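Long-range contact in regulator of nonsense transcripts 2 (Homo sapiens, PDB 2WJV), which takes part in nonsense-mediated mRNA decay, probably by binding the UPF1 helicase through this C-terminal region: residues 66-71 with 87-92. Sequence-based numbering, arbitrary orientation.
Sequences DTMPFV and VPMSSQ
Val87 faces Met68 across an antiparallel hydrogen-bonded pair, where strands 67-73 and 82-88 of a beta hairpin run side by side. Val87 N donates to Met68 O at 2.5 Å, with the donor tilted 25° from the carbonyl plane. Met68 N returns a bond to Val87 O. Both side chains of the pair lie on the same face of the sheet. With CG1 of Val87 anti to the backbone N (chi1 -177°), CG2 is the methyl that reaches the ring, 3.3 Å from Phe70 CD1. The methyl comes to the ring at a slant. Phe70 also touches Leu93 of helix 92-96. Phe70 and Val87 both pack against side chains of the other protein chain, and the sheet continues into that chain beside Val71.

Pro88 pairs with Thr67 in the next, non-hydrogen-bonded position. Their CA atoms are 4.2 Å apart and their side chains diverge. The Pro88 ring also meets an aromatic side chain of the partner chain. Just beyond the paired strands, Met89 N gives a weak bond to Asp66 O at 3.3 Å. The Met89 side chain bends at chi2 and again at chi3 (80°). The bent chain turns back toward the first strand, and Met89 CG lies 3.5 Å from Asp66 O. Further on, Ser91 is the N-cap of helix 92-96, with OG bonded to Ala94 N.

The chemistry is thus divided: main-chain bonds hold the hairpin in register, while apolar side chains make the outward contacts, Phe70 to the C-terminal helix and both Phe70 and Val87 to the binding partner.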
loop_
_atom_site.group_PDB
_atom_site.type_symbol
_atom_site.label_atom_id
_atom_site.label_comp_id
_atom_site.label_asym_id
_atom_site.label_seq_id
_atom_site.Cartn_x
_atom_site.Cartn_y
_atom_site.Cartn_z
ATOM N N ASP C 66 -41.677 -3.758 -9.556
ATOM C CA ASP C 66 -42.658 -3.688 -10.635
ATOM C C ASP C 66 -43.336 -2.318 -10.632
ATOM O O ASP C 66 -43.581 -1.734 -9.571
ATOM C CB ASP C 66 -43.694 -4.811 -10.513
ATOM C CG ASP C 66 -44.269 -5.227 -11.863
ATOM O OD1 ASP C 66 -44.445 -4.347 -12.738
ATOM O OD2 ASP C 66 -44.539 -6.437 -12.050
ATOM N N THR C 67 -43.648 -1.826 -11.829
ATOM C CA THR C 67 -43.926 -0.406 -12.049
ATOM C C THR C 67 -45.119 -0.167 -12.956
ATOM O O THR C 67 -45.698 -1.100 -13.496
ATOM C CB THR C 67 -42.681 0.278 -12.663
ATOM O OG1 THR C 67 -42.044 1.087 -11.671
ATOM C CG2 THR C 67 -43.050 1.145 -13.868
ATOM N N MET C 68 -45.482 1.102 -13.101
ATOM C CA MET C 68 -46.516 1.518 -14.032
ATOM C C MET C 68 -46.123 2.845 -14.687
ATOM O O MET C 68 -45.760 3.795 -13.988
ATOM C CB MET C 68 -47.831 1.677 -13.273
ATOM C CG MET C 68 -49.015 2.126 -14.092
ATOM S SD MET C 68 -50.415 2.406 -13.006
ATOM C CE MET C 68 -51.780 2.108 -14.146
ATOM N N PRO C 69 -46.202 2.919 -16.030
ATOM C CA PRO C 69 -45.906 4.165 -16.735
ATOM C C PRO C 69 -47.025 5.222 -16.655
ATOM O O PRO C 69 -48.199 4.904 -16.847
ATOM C CB PRO C 69 -45.708 3.700 -18.180
ATOM C CG PRO C 69 -46.571 2.519 -18.304
ATOM C CD PRO C 69 -46.496 1.826 -16.973
ATOM N N PHE C 70 -46.629 6.464 -16.363
ATOM C CA PHE C 70 -47.499 7.640 -16.457
ATOM C C PHE C 70 -46.818 8.689 -17.336
ATOM O O PHE C 70 -45.591 8.719 -17.428
ATOM C CB PHE C 70 -47.753 8.243 -15.067
ATOM C CG PHE C 70 -48.945 7.659 -14.342
ATOM C CD1 PHE C 70 -48.814 6.517 -13.556
ATOM C CD2 PHE C 70 -50.191 8.267 -14.427
ATOM C CE1 PHE C 70 -49.910 5.977 -12.872
ATOM C CE2 PHE C 70 -51.297 7.734 -13.747
ATOM C CZ PHE C 70 -51.149 6.584 -12.967
ATOM N N VAL C 71 -47.616 9.545 -17.965
ATOM C CA VAL C 71 -47.112 10.668 -18.756
ATOM C C VAL C 71 -47.065 11.924 -17.898
ATOM O O VAL C 71 -47.927 12.131 -17.051
ATOM C CB VAL C 71 -48.017 10.934 -19.976
ATOM C CG1 VAL C 71 -47.664 12.258 -20.652
ATOM C CG2 VAL C 71 -47.918 9.782 -20.952
ATOM N N VAL C 87 -44.176 4.877 -12.351
ATOM C CA VAL C 87 -44.753 4.945 -11.009
ATOM C C VAL C 87 -44.821 3.531 -10.451
ATOM O O VAL C 87 -45.252 2.626 -11.159
ATOM C CB VAL C 87 -46.165 5.561 -11.033
ATOM C CG1 VAL C 87 -46.714 5.684 -9.627
ATOM C CG2 VAL C 87 -46.149 6.925 -11.715
ATOM N N PRO C 88 -44.389 3.323 -9.188
ATOM C CA PRO C 88 -44.331 1.958 -8.659
ATOM C C PRO C 88 -45.689 1.485 -8.188
ATOM O O PRO C 88 -46.582 2.314 -7.984
ATOM C CB PRO C 88 -43.361 2.069 -7.476
ATOM C CG PRO C 88 -43.327 3.507 -7.100
ATOM C CD PRO C 88 -44.039 4.315 -8.158
ATOM N N MET C 89 -45.842 0.170 -8.019
ATOM C CA MET C 89 -47.119 -0.415 -7.565
ATOM C C MET C 89 -47.355 -0.140 -6.076
ATOM O O MET C 89 -48.505 -0.050 -5.631
ATOM C CB MET C 89 -47.172 -1.922 -7.858
ATOM C CG MET C 89 -47.014 -2.297 -9.331
ATOM S SD MET C 89 -48.289 -1.623 -10.421
ATOM C CE MET C 89 -47.705 0.041 -10.655
ATOM N N SER C 90 -46.255 -0.020 -5.325
ATOM C CA SER C 90 -46.260 0.532 -3.965
ATOM C C SER C 90 -47.194 1.747 -3.831
ATOM O O SER C 90 -48.146 1.720 -3.052
ATOM C CB SER C 90 -44.834 0.949 -3.565
ATOM O OG SER C 90 -44.042 -0.169 -3.197
ATOM N N SER C 91 -46.925 2.790 -4.614
ATOM C CA SER C 91 -47.585 4.092 -4.461
ATOM C C SER C 91 -49.109 4.037 -4.505
ATOM O O SER C 91 -49.686 3.127 -5.089
ATOM C CB SER C 91 -47.116 5.053 -5.555
ATOM O OG SER C 91 -47.844 4.828 -6.753
ATOM N N GLN C 92 -49.737 5.051 -3.910
ATOM C CA GLN C 92 -51.204 5.169 -3.866
ATOM C C GLN C 92 -51.791 5.548 -5.223
ATOM O O GLN C 92 -52.992 5.373 -5.450
ATOM C CB GLN C 92 -51.649 6.242 -2.863
ATOM C CG GLN C 92 -51.166 6.064 -1.440
ATOM C CD GLN C 92 -51.590 7.216 -0.549
ATOM O OE1 GLN C 92 -52.737 7.664 -0.598
ATOM N NE2 GLN C 92 -50.665 7.697 0.278
#